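Local atomic coordinates of toll-like receptor 13 (Mus musculus, PDB entry 4Z0C), a protein that recognises bacterial 23S ribosomal RNA as an innate immune receptor and signals through MYD88 and TRAF6 to activate NF-kappa-B. Residues Gln48-Trp53 / Asn69-Ile74; Leu181-Phe186 / Asn203-Ser208; Ser476-Tyr481 / Ile500-Phe505. All coordinates share one frame; numbering follows the deposited sequence.

Contact 1 of 3, residues Gln48-Trp53 / Asn69-Ile74; sequences QVLPPW and NSIWKI. With NAG (2-acetamido-2-deoxy-beta-D-glucopyranose), chain L.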
loop_
_atom_site.group_PDB
_atom_site.type_symbol
_atom_site.label_atom_id
_atom_site.label_comp_id
_atom_site.label_asym_id
_atom_site.label_seq_id
_atom_site.Cartn_x
_atom_site.Cartn_y
_atom_site.Cartn_z
ATOM N N GLN A 48 -5.832 26.766 -31.155
ATOM C CA GLN A 48 -6.419 28.085 -30.950
ATOM C C GLN A 48 -7.393 28.484 -32.061
ATOM O O GLN A 48 -8.431 29.080 -31.790
ATOM C CB GLN A 48 -5.335 29.158 -30.802
ATOM C CG GLN A 48 -4.682 29.191 -29.434
ATOM C CD GLN A 48 -3.944 30.490 -29.145
ATOM O OE1 GLN A 48 -3.544 31.205 -30.048
ATOM N NE2 GLN A 48 -3.742 30.780 -27.869
ATOM N N VAL A 49 -7.088 28.146 -33.310
ATOM C CA VAL A 49 -8.001 28.505 -34.390
ATOM C C VAL A 49 -8.360 27.307 -35.255
ATOM O O VAL A 49 -7.563 26.384 -35.430
ATOM C CB VAL A 49 -7.466 29.660 -35.291
ATOM C CG1 VAL A 49 -6.944 30.818 -34.450
ATOM C CG2 VAL A 49 -6.397 29.165 -36.230
ATOM N N LEU A 50 -9.585 27.325 -35.768
ATOM C CA LEU A 50 -10.043 26.311 -36.701
ATOM C C LEU A 50 -10.264 26.981 -38.051
ATOM O O LEU A 50 -11.305 27.613 -38.272
ATOM C CB LEU A 50 -11.350 25.672 -36.221
ATOM C CG LEU A 50 -11.274 24.323 -35.498
ATOM C CD1 LEU A 50 -10.451 24.446 -34.240
ATOM C CD2 LEU A 50 -12.649 23.748 -35.203
ATOM N N PRO A 51 -9.274 26.854 -38.954
ATOM C CA PRO A 51 -9.283 27.419 -40.312
ATOM C C PRO A 51 -10.402 26.841 -41.177
ATOM O O PRO A 51 -10.976 25.810 -40.815
ATOM C CB PRO A 51 -7.905 27.030 -40.870
ATOM C CG PRO A 51 -7.408 25.901 -39.979
ATOM C CD PRO A 51 -7.995 26.186 -38.635
ATOM N N PRO A 52 -10.723 27.523 -42.297
ATOM C CA PRO A 52 -11.809 27.246 -43.251
ATOM C C PRO A 52 -11.948 25.846 -43.865
ATOM O O PRO A 52 -13.041 25.520 -44.289
ATOM C CB PRO A 52 -11.542 28.259 -44.363
ATOM C CG PRO A 52 -10.975 29.418 -43.652
ATOM C CD PRO A 52 -10.128 28.850 -42.551
ATOM N N TRP A 53 -10.907 25.042 -43.960
ATOM C CA TRP A 53 -11.140 23.672 -44.408
ATOM C C TRP A 53 -10.301 22.714 -43.589
ATOM O O TRP A 53 -9.447 22.004 -44.127
ATOM C CB TRP A 53 -10.866 23.500 -45.912
ATOM C CG TRP A 53 -12.065 23.756 -46.789
ATOM C CD1 TRP A 53 -12.530 24.975 -47.222
ATOM C CD2 TRP A 53 -12.958 22.772 -47.339
ATOM N NE1 TRP A 53 -13.651 24.804 -48.001
ATOM C CE2 TRP A 53 -13.935 23.467 -48.091
ATOM C CE3 TRP A 53 -13.034 21.378 -47.262
ATOM C CZ2 TRP A 53 -14.970 22.810 -48.762
ATOM C CZ3 TRP A 53 -14.061 20.725 -47.946
ATOM C CH2 TRP A 53 -15.009 21.443 -48.684
ATOM N N ASN A 69 -9.087 22.574 -25.241
ATOM C CA ASN A 69 -8.078 23.252 -26.040
ATOM C C ASN A 69 -8.168 24.750 -25.772
ATOM O O ASN A 69 -8.652 25.138 -24.718
ATOM C CB ASN A 69 -8.213 22.909 -27.522
ATOM C CG ASN A 69 -7.442 21.641 -27.894
ATOM O OD1 ASN A 69 -6.262 21.707 -28.213
ATOM N ND2 ASN A 69 -8.117 20.495 -27.888
ATOM N N SER A 70 -7.688 25.597 -26.676
ATOM C CA SER A 70 -7.810 27.041 -26.448
ATOM C C SER A 70 -8.525 27.709 -27.603
ATOM O O SER A 70 -8.282 28.874 -27.918
ATOM C CB SER A 70 -6.448 27.691 -26.213
ATOM O OG SER A 70 -5.773 27.082 -25.121
ATOM N N ILE A 71 -9.412 26.950 -28.233
ATOM C CA ILE A 71 -10.140 27.413 -29.401
ATOM C C ILE A 71 -11.038 28.601 -29.104
ATOM O O ILE A 71 -11.962 28.517 -28.288
ATOM C CB ILE A 71 -10.985 26.286 -29.987
ATOM C CG1 ILE A 71 -10.064 25.167 -30.493
ATOM C CG2 ILE A 71 -11.877 26.837 -31.090
ATOM C CD1 ILE A 71 -10.757 23.830 -30.715
ATOM N N TRP A 72 -10.765 29.712 -29.772
ATOM C CA TRP A 72 -11.574 30.911 -29.596
ATOM C C TRP A 72 -12.073 31.416 -30.941
ATOM O O TRP A 72 -12.844 32.377 -31.013
ATOM C CB TRP A 72 -10.764 31.999 -28.896
ATOM C CG TRP A 72 -9.622 32.487 -29.714
ATOM C CD1 TRP A 72 -8.370 31.970 -29.748
ATOM C CD2 TRP A 72 -9.622 33.606 -30.609
ATOM N NE1 TRP A 72 -7.585 32.690 -30.614
ATOM C CE2 TRP A 72 -8.332 33.701 -31.154
ATOM C CE3 TRP A 72 -10.589 34.534 -31.002
ATOM C CZ2 TRP A 72 -7.981 34.684 -32.071
ATOM C CZ3 TRP A 72 -10.239 35.511 -31.918
ATOM C CH2 TRP A 72 -8.948 35.578 -32.440
ATOM N N LYS A 73 -11.629 30.764 -32.010
ATOM C CA LYS A 73 -11.920 31.244 -33.357
ATOM C C LYS A 73 -12.135 30.081 -34.308
ATOM O O LYS A 73 -11.212 29.334 -34.606
ATOM C CB LYS A 73 -10.781 32.132 -33.848
ATOM C CG LYS A 73 -10.964 32.730 -35.233
ATOM C CD LYS A 73 -9.887 33.782 -35.457
ATOM C CE LYS A 73 -9.886 34.322 -36.868
ATOM N NZ LYS A 73 -9.327 33.318 -37.814
ATOM N N ILE A 74 -13.372 29.929 -34.770
ATOM C CA ILE A 74 -13.728 28.865 -35.696
ATOM C C ILE A 74 -14.221 29.534 -36.968
ATOM O O ILE A 74 -15.340 30.079 -36.994
ATOM C CB ILE A 74 -14.859 27.976 -35.128
ATOM C CG1 ILE A 74 -14.563 27.594 -33.672
ATOM C CG2 ILE A 74 -15.078 26.738 -36.020
ATOM C CD1 ILE A 74 -15.361 26.405 -33.157
HETATM C C1 NAG L . -17.068 35.074 -33.948
HETATM C C2 NAG L . -15.798 34.444 -33.360
HETATM C C3 NAG L . -15.036 35.380 -32.425
HETATM C C4 NAG L . -14.938 36.801 -32.972
HETATM C C5 NAG L . -16.276 37.271 -33.539
HETATM C C6 NAG L . -16.170 38.646 -34.205
HETATM C C7 NAG L . -15.638 32.040 -33.017
HETATM C C8 NAG L . -15.554 30.992 -31.947
HETATM N N2 NAG L . -16.119 33.222 -32.650
HETATM O O3 NAG L . -13.739 34.860 -32.233
HETATM O O4 NAG L . -14.548 37.660 -31.921
HETATM O O5 NAG L . -16.764 36.342 -34.484
HETATM O O6 NAG L . -15.584 38.540 -35.486
HETATM O O7 NAG L . -15.271 31.779 -34.159
#
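Two backbone hydrogen bonds tie Gln48-Trp53 to Asn69-Ile74. Trp72 N donates to Gln48 O at 3.1 Å, and Leu50 N to Lys73 O at 2.8 Å. Both acceptors also take a CA-H...O contact, from Ile71 CA and Val49 CA respectively. Val49 pairs with Lys73 and Leu50 with Ile74 in a short parallel bridge. Its two strands, 49-50 and 73-74, belong to the successive leucine-rich repeats LRR 1 and LRR 2 of the receptor's extracellular domain. They form a small two-stranded sheet, separate from the long run of parallel strands in the solenoid.

Apolar packing lies on the side of Leu50 and Ile74. Leu50 CD1 meets Ile71 CD1 at 3.6 Å, the two side chains crossing at a slant. Leu50 CB and CD2 lie alongside Ile74 CG2, and Phe79 and Leu26 add to the cover of Leu50. On the other side, Val49 CG1 runs beside Lys73 CB. Lys73 CB also sits over the centre of one face of the Trp72 indole, which chi1 65° places there by setting CG between the backbone N and the carbonyl carbon. Lys73 NZ forms a salt bridge with Asp75.

NAG of chain L is a glycan of the protein itself, probably carried by Asn99. Ile74 N donates to its O7 at 2.7 Å, and its O3 donates to Trp72 O at 2.9 Å. It also bonds Ser97 O.

Contact 2 of 3, residues Leu181-Phe186 / Asn203-Ser208; sequences LTHLSF and NLTNLS. With NAG (2-acetamido-2-deoxy-beta-D-glucopyranose), chain N.
Neighbouring strands of the parallel run in the leucine-rich-repeat solenoid meet here, 183-185 from LRR 7 and 206-208 from LRR 8. Their axes are 4.8 Å apart and run within 1° of each other. Leu184 N donates to Asn206 O, Ser208 N to Leu184 O, and Phe186 N to Ser208 O at 2.7 Å. At the start of the pair, Thr182 O accepts from two backbone donors. Asn206 N approaches it nearly head-on, whereas Thr205 N comes in on a lone pair at 2.8 Å. One water bridges Leu181 O and Asn203 N.

The leucines point into the buried core. Leu204 CD1 touches both Leu181 CG and Leu184 CB, 3.9 Å from each. Leu207 CD1 touches Leu184 CD2 and lies at the edge of the Phe186 ring, which also packs edge-to-face with Phe145.

On the opposite side of the strands, the His183 imidazole stacks on the Asn206 amide, with the planes 12° apart. Asn206 OD1 lies over the ring face, 3.5 Å from His183 NE2. His183 ND1 donates in the ring plane to Thr182 OG1 at 2.8 Å. The Thr182 hydroxyl is held beside the ring because OG1 sits between the backbone N and the carbonyl carbon (chi1 58°), and it also bonds Glu159 O.

Asn206 ND2 is joined covalently to C1 of NAG, chain N, which also bonds Ser230 OG. The glycosylated amide is thus backed by a ring that the Thr182 bond helps to hold in its rotation. Together with the Ser230 bond, this probably limits how far the root of the glycan can swing.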
loop_
_atom_site.group_PDB
_atom_site.type_symbol
_atom_site.label_atom_id
_atom_site.label_comp_id
_atom_site.label_asym_id
_atom_site.label_seq_id
_atom_site.Cartn_x
_atom_site.Cartn_y
_atom_site.Cartn_z
ATOM N N LEU A 181 -38.722 19.650 -28.552
ATOM C CA LEU A 181 -38.024 19.682 -27.256
ATOM C C LEU A 181 -38.625 18.795 -26.167
ATOM O O LEU A 181 -39.776 18.973 -25.781
ATOM C CB LEU A 181 -37.969 21.122 -26.728
ATOM C CG LEU A 181 -36.820 21.361 -25.755
ATOM C CD1 LEU A 181 -35.507 21.148 -26.480
ATOM C CD2 LEU A 181 -36.883 22.759 -25.164
ATOM N N THR A 182 -37.815 17.882 -25.634
ATOM C CA THR A 182 -38.274 16.992 -24.567
ATOM C C THR A 182 -37.632 17.317 -23.219
ATOM O O THR A 182 -38.272 17.190 -22.168
ATOM C CB THR A 182 -37.983 15.518 -24.897
ATOM O OG1 THR A 182 -36.577 15.346 -25.120
ATOM C CG2 THR A 182 -38.717 15.094 -26.138
ATOM N N HIS A 183 -36.373 17.750 -23.257
ATOM C CA HIS A 183 -35.617 18.059 -22.043
ATOM C C HIS A 183 -35.064 19.472 -22.072
ATOM O O HIS A 183 -34.400 19.878 -23.038
ATOM C CB HIS A 183 -34.438 17.096 -21.869
ATOM C CG HIS A 183 -34.841 15.678 -21.617
ATOM N ND1 HIS A 183 -35.578 14.938 -22.518
ATOM C CD2 HIS A 183 -34.600 14.860 -20.566
ATOM C CE1 HIS A 183 -35.784 13.730 -22.028
ATOM N NE2 HIS A 183 -35.197 13.654 -20.848
ATOM N N LEU A 184 -35.282 20.197 -20.983
ATOM C CA LEU A 184 -34.778 21.552 -20.884
ATOM C C LEU A 184 -34.278 21.799 -19.463
ATOM O O LEU A 184 -34.934 21.435 -18.496
ATOM C CB LEU A 184 -35.889 22.541 -21.242
ATOM C CG LEU A 184 -35.609 24.036 -21.119
ATOM C CD1 LEU A 184 -34.549 24.478 -22.119
ATOM C CD2 LEU A 184 -36.904 24.820 -21.292
ATOM N N SER A 185 -33.110 22.413 -19.334
ATOM C CA SER A 185 -32.574 22.658 -18.015
ATOM C C SER A 185 -32.064 24.074 -17.807
ATOM O O SER A 185 -31.260 24.566 -18.593
ATOM C CB SER A 185 -31.461 21.650 -17.699
ATOM O OG SER A 185 -30.878 21.955 -16.445
ATOM N N PHE A 186 -32.533 24.717 -16.737
ATOM C CA PHE A 186 -32.005 26.015 -16.297
ATOM C C PHE A 186 -31.237 25.901 -14.970
ATOM O O PHE A 186 -31.086 26.890 -14.246
ATOM C CB PHE A 186 -33.140 27.029 -16.103
ATOM C CG PHE A 186 -33.859 27.376 -17.360
ATOM C CD1 PHE A 186 -33.351 28.343 -18.223
ATOM C CD2 PHE A 186 -35.041 26.734 -17.690
ATOM C CE1 PHE A 186 -34.009 28.662 -19.403
ATOM C CE2 PHE A 186 -35.700 27.043 -18.867
ATOM C CZ PHE A 186 -35.179 28.009 -19.723
ATOM N N ASN A 203 -44.038 19.197 -26.302
ATOM C CA ASN A 203 -43.485 17.866 -26.060
ATOM C C ASN A 203 -42.490 17.753 -24.897
ATOM O O ASN A 203 -41.833 16.723 -24.740
ATOM C CB ASN A 203 -42.898 17.292 -27.347
ATOM C CG ASN A 203 -43.970 16.976 -28.362
ATOM O OD1 ASN A 203 -45.035 16.457 -28.013
ATOM N ND2 ASN A 203 -43.708 17.302 -29.625
ATOM N N LEU A 204 -42.401 18.802 -24.081
ATOM C CA LEU A 204 -41.466 18.823 -22.960
ATOM C C LEU A 204 -41.878 17.843 -21.855
ATOM O O LEU A 204 -43.000 17.905 -21.334
ATOM C CB LEU A 204 -41.329 20.247 -22.399
ATOM C CG LEU A 204 -40.010 20.428 -21.648
ATOM C CD1 LEU A 204 -38.875 20.374 -22.632
ATOM C CD2 LEU A 204 -39.956 21.738 -20.901
ATOM N N THR A 205 -40.968 16.940 -21.499
ATOM C CA THR A 205 -41.235 15.984 -20.417
ATOM C C THR A 205 -40.417 16.254 -19.164
ATOM O O THR A 205 -40.814 15.880 -18.073
ATOM C CB THR A 205 -40.964 14.551 -20.861
ATOM O OG1 THR A 205 -39.666 14.507 -21.450
ATOM C CG2 THR A 205 -41.951 14.124 -21.925
ATOM N N ASN A 206 -39.271 16.898 -19.336
ATOM C CA ASN A 206 -38.338 17.129 -18.248
ATOM C C ASN A 206 -37.926 18.596 -18.209
ATOM O O ASN A 206 -37.352 19.114 -19.162
ATOM C CB ASN A 206 -37.071 16.258 -18.408
ATOM C CG ASN A 206 -37.322 14.760 -18.153
ATOM O OD1 ASN A 206 -38.073 14.110 -18.886
ATOM N ND2 ASN A 206 -36.666 14.207 -17.118
ATOM N N LEU A 207 -38.204 19.253 -17.093
ATOM C CA LEU A 207 -37.775 20.627 -16.884
ATOM C C LEU A 207 -37.032 20.747 -15.582
ATOM O O LEU A 207 -37.482 20.242 -14.556
ATOM C CB LEU A 207 -38.972 21.572 -16.842
ATOM C CG LEU A 207 -38.657 23.021 -16.450
ATOM C CD1 LEU A 207 -37.783 23.723 -17.483
ATOM C CD2 LEU A 207 -39.948 23.827 -16.129
ATOM N N SER A 208 -35.903 21.432 -15.611
ATOM C CA SER A 208 -35.211 21.736 -14.370
ATOM C C SER A 208 -34.999 23.222 -14.197
ATOM O O SER A 208 -34.571 23.901 -15.125
ATOM C CB SER A 208 -33.857 21.000 -14.278
ATOM O OG SER A 208 -33.204 21.410 -13.093
HETATM C C1 NAG N . -36.849 12.766 -17.053
HETATM C C2 NAG N . -35.541 12.161 -16.523
HETATM C C3 NAG N . -35.668 10.670 -16.266
HETATM C C4 NAG N . -36.843 10.389 -15.345
HETATM C C5 NAG N . -38.100 10.979 -15.964
HETATM C C6 NAG N . -39.270 10.708 -15.015
HETATM C C7 NAG N . -33.490 13.227 -17.233
HETATM C C8 NAG N . -32.250 13.085 -18.073
HETATM N N2 NAG N . -34.449 12.340 -17.456
HETATM O O3 NAG N . -34.462 10.204 -15.720
HETATM O O4 NAG N . -37.028 8.999 -15.160
HETATM O O5 NAG N . -37.951 12.374 -16.232
HETATM O O6 NAG N . -40.476 11.130 -15.604
HETATM O O7 NAG N . -33.605 14.122 -16.393
HETATM O O HOH W 1 -41.867 20.703 -26.828
#

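Contact 3 of 3, residues Ser476-Tyr481 / Ile500-Phe505; sequences SLDLMY and ILKLGF. With nucleotides of chain C.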
loop_
_atom_site.group_PDB
_atom_site.type_symbol
_atom_site.label_atom_id
_atom_site.label_comp_id
_atom_site.label_asym_id
_atom_site.label_seq_id
_atom_site.Cartn_x
_atom_site.Cartn_y
_atom_site.Cartn_z
ATOM N N SER A 476 -17.215 -13.978 -9.706
ATOM C CA SER A 476 -16.216 -12.946 -9.525
ATOM C C SER A 476 -15.776 -12.817 -8.043
ATOM O O SER A 476 -16.594 -12.796 -7.129
ATOM C CB SER A 476 -16.762 -11.624 -10.058
ATOM O OG SER A 476 -15.780 -10.608 -9.972
ATOM N N LEU A 477 -14.471 -12.771 -7.804
ATOM C CA LEU A 477 -13.972 -12.639 -6.437
ATOM C C LEU A 477 -12.894 -11.569 -6.391
ATOM O O LEU A 477 -11.836 -11.713 -7.012
ATOM C CB LEU A 477 -13.438 -13.984 -5.920
ATOM C CG LEU A 477 -12.777 -14.083 -4.538
ATOM C CD1 LEU A 477 -13.662 -13.629 -3.344
ATOM C CD2 LEU A 477 -12.302 -15.516 -4.318
ATOM N N ASP A 478 -13.180 -10.498 -5.658
ATOM C CA ASP A 478 -12.272 -9.367 -5.535
ATOM C C ASP A 478 -11.579 -9.377 -4.162
ATOM O O ASP A 478 -12.223 -9.158 -3.128
ATOM C CB ASP A 478 -13.041 -8.063 -5.712
ATOM C CG ASP A 478 -12.130 -6.837 -5.719
ATOM O OD1 ASP A 478 -10.949 -6.966 -5.342
ATOM O OD2 ASP A 478 -12.594 -5.733 -6.085
ATOM N N LEU A 479 -10.266 -9.629 -4.162
ATOM C CA LEU A 479 -9.461 -9.650 -2.935
ATOM C C LEU A 479 -8.336 -8.628 -2.977
ATOM O O LEU A 479 -7.348 -8.773 -2.278
ATOM C CB LEU A 479 -8.873 -11.046 -2.695
ATOM C CG LEU A 479 -9.863 -12.084 -2.174
ATOM C CD1 LEU A 479 -9.331 -13.499 -2.300
ATOM C CD2 LEU A 479 -10.199 -11.775 -0.727
ATOM N N MET A 480 -8.481 -7.607 -3.814
ATOM C CA MET A 480 -7.447 -6.581 -3.968
ATOM C C MET A 480 -7.211 -5.768 -2.702
ATOM O O MET A 480 -8.114 -5.601 -1.869
ATOM C CB MET A 480 -7.813 -5.636 -5.115
ATOM C CG MET A 480 -8.064 -6.362 -6.456
ATOM S SD MET A 480 -6.885 -6.025 -7.783
ATOM C CE MET A 480 -7.033 -4.259 -8.035
ATOM N N TYR A 481 -5.992 -5.262 -2.560
ATOM C CA TYR A 481 -5.650 -4.391 -1.433
ATOM C C TYR A 481 -5.896 -5.023 -0.068
ATOM O O TYR A 481 -6.580 -4.469 0.771
ATOM C CB TYR A 481 -6.356 -3.050 -1.548
ATOM C CG TYR A 481 -5.832 -2.246 -2.696
ATOM C CD1 TYR A 481 -4.707 -1.454 -2.550
ATOM C CD2 TYR A 481 -6.433 -2.313 -3.946
ATOM C CE1 TYR A 481 -4.204 -0.723 -3.613
ATOM C CE2 TYR A 481 -5.933 -1.587 -5.022
ATOM C CZ TYR A 481 -4.829 -0.788 -4.842
ATOM O OH TYR A 481 -4.327 -0.063 -5.900
ATOM N N ILE A 500 -13.384 -14.791 -12.588
ATOM C CA ILE A 500 -12.509 -13.652 -12.358
ATOM C C ILE A 500 -12.003 -13.702 -10.934
ATOM O O ILE A 500 -12.794 -13.808 -9.998
ATOM C CB ILE A 500 -13.266 -12.324 -12.534
ATOM C CG1 ILE A 500 -13.835 -12.205 -13.948
ATOM C CG2 ILE A 500 -12.360 -11.155 -12.233
ATOM C CD1 ILE A 500 -14.795 -11.010 -14.115
ATOM N N LEU A 501 -10.689 -13.652 -10.772
ATOM C CA LEU A 501 -10.070 -13.610 -9.455
ATOM C C LEU A 501 -9.053 -12.474 -9.392
ATOM O O LEU A 501 -8.094 -12.443 -10.153
ATOM C CB LEU A 501 -9.423 -14.950 -9.116
ATOM C CG LEU A 501 -8.607 -15.011 -7.819
ATOM C CD1 LEU A 501 -9.485 -14.763 -6.598
ATOM C CD2 LEU A 501 -7.879 -16.364 -7.693
ATOM N N LYS A 502 -9.277 -11.542 -8.474
ATOM C CA LYS A 502 -8.459 -10.340 -8.371
ATOM C C LYS A 502 -7.653 -10.305 -7.070
ATOM O O LYS A 502 -8.211 -10.158 -5.992
ATOM C CB LYS A 502 -9.357 -9.123 -8.447
ATOM C CG LYS A 502 -10.208 -9.071 -9.729
ATOM C CD LYS A 502 -11.037 -7.824 -9.761
ATOM C CE LYS A 502 -11.800 -7.724 -11.064
ATOM N NZ LYS A 502 -12.572 -6.451 -11.149
ATOM N N LEU A 503 -6.338 -10.421 -7.184
ATOM C CA LEU A 503 -5.478 -10.551 -6.016
ATOM C C LEU A 503 -4.367 -9.515 -6.032
ATOM O O LEU A 503 -3.344 -9.685 -5.385
ATOM C CB LEU A 503 -4.872 -11.943 -5.974
ATOM C CG LEU A 503 -5.767 -13.098 -5.525
ATOM C CD1 LEU A 503 -5.037 -14.420 -5.782
ATOM C CD2 LEU A 503 -6.136 -12.981 -4.069
ATOM N N GLY A 504 -4.548 -8.462 -6.810
ATOM C CA GLY A 504 -3.517 -7.452 -6.942
ATOM C C GLY A 504 -3.329 -6.688 -5.651
ATOM O O GLY A 504 -4.210 -6.685 -4.812
ATOM N N PHE A 505 -2.172 -6.054 -5.492
ATOM C CA PHE A 505 -1.882 -5.224 -4.322
ATOM C C PHE A 505 -2.063 -5.936 -2.992
ATOM O O PHE A 505 -2.622 -5.391 -2.047
ATOM C CB PHE A 505 -2.661 -3.919 -4.384
ATOM C CG PHE A 505 -2.487 -3.192 -5.678
ATOM C CD1 PHE A 505 -1.442 -2.305 -5.848
ATOM C CD2 PHE A 505 -3.345 -3.427 -6.741
ATOM C CE1 PHE A 505 -1.262 -1.636 -7.057
ATOM C CE2 PHE A 505 -3.177 -2.769 -7.955
ATOM C CZ PHE A 505 -2.127 -1.875 -8.114
ATOM P P G C 3 -5.330 3.840 -7.594
ATOM O OP1 G C 3 -4.768 3.781 -6.239
ATOM O OP2 G C 3 -4.441 4.279 -8.696
ATOM O "O5'" G C 3 -5.912 2.391 -7.909
ATOM C "C5'" G C 3 -5.087 1.481 -8.645
ATOM C "C4'" G C 3 -5.863 0.564 -9.562
ATOM O "O4'" G C 3 -6.603 -0.402 -8.776
ATOM C "C3'" G C 3 -6.886 1.233 -10.485
ATOM O "O3'" G C 3 -7.014 0.457 -11.674
ATOM C "C2'" G C 3 -8.177 1.081 -9.695
ATOM O "O2'" G C 3 -9.327 1.102 -10.502
ATOM C "C1'" G C 3 -7.980 -0.298 -9.061
ATOM N N9 G C 3 -8.689 -0.531 -7.809
ATOM C C8 G C 3 -8.595 0.199 -6.651
ATOM N N7 G C 3 -9.326 -0.294 -5.692
ATOM C C5 G C 3 -9.923 -1.422 -6.242
ATOM C C6 G C 3 -10.823 -2.366 -5.680
ATOM O O6 G C 3 -11.317 -2.406 -4.555
ATOM N N1 G C 3 -11.168 -3.351 -6.586
ATOM C C2 G C 3 -10.717 -3.418 -7.881
ATOM N N2 G C 3 -11.183 -4.451 -8.592
ATOM N N3 G C 3 -9.884 -2.546 -8.423
ATOM C C4 G C 3 -9.531 -1.584 -7.552
#
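Ile500 starts the pairing with Ser476-Tyr481: its carbonyl O accepts from Leu477 N at 2.9 Å, and its CB packs against Ser476 OG. Leu501 turns to the leucine side, where its CD1 lies 3.7 Å from Leu477 CD2. Lys502 continues the parallel ladder, its N donating to Leu477 O and its O accepting from Leu479 N. Its CB rests on Met480 CG. The extended chain then reaches guanine G3 of chain C, with Lys502 CD 3.6 Å from the base N2. Across from Lys502, Asp478 OD2 takes two hydrogen bonds from G3, from N1 at 2.8 Å and N2 at 3.1 Å. Asp478 CG stands anti to the backbone N (chi1 -175°), which carries the carboxylate to the base. Its OD1 accepts from Met480 N in an Asx turn, which probably helps hold the carboxylate in place.

Leu503 CD2 packs on Leu479 CB and CD1. Gly504 O accepts from Tyr481 N, and Met480 SD lies against Gly504 N and CA. Phe505 ends the segment in an offset stack with Tyr481. The centroids are 4.5 Å apart and the planes 4° apart. The slide places Tyr481 OH over the centre of the Phe505 ring and Phe505 CB over the centre of the Tyr481 ring. Met480 CE touches the edge of Phe505 and comes 3.3 Å from N3 of G3. Consecutive leucine-rich repeats, LRR 19 and LRR 20, thus supply a guanine-binding site on the strand-bearing surface of the solenoid.

How the contacts relate
The three contacts follow one another along the chain, and each joins two successive leucine-rich repeats: LRR 1 and 2, LRR 7 and 8, then LRR 19 and 20. Contacts 2 and 3 lie in the same long run of parallel strands, with centres about 43 Å apart. Contact 1 belongs to a separate two-stranded sheet. Its centre is about 32 Å from that of contact 2 and 46 Å from that of contact 3. Contact 3 lies across the centre of the chain from the other two. Junctions between repeats serve different surroundings: a glycan packs on contact 1, Asn206 carries one at contact 2, and contact 3 binds RNA.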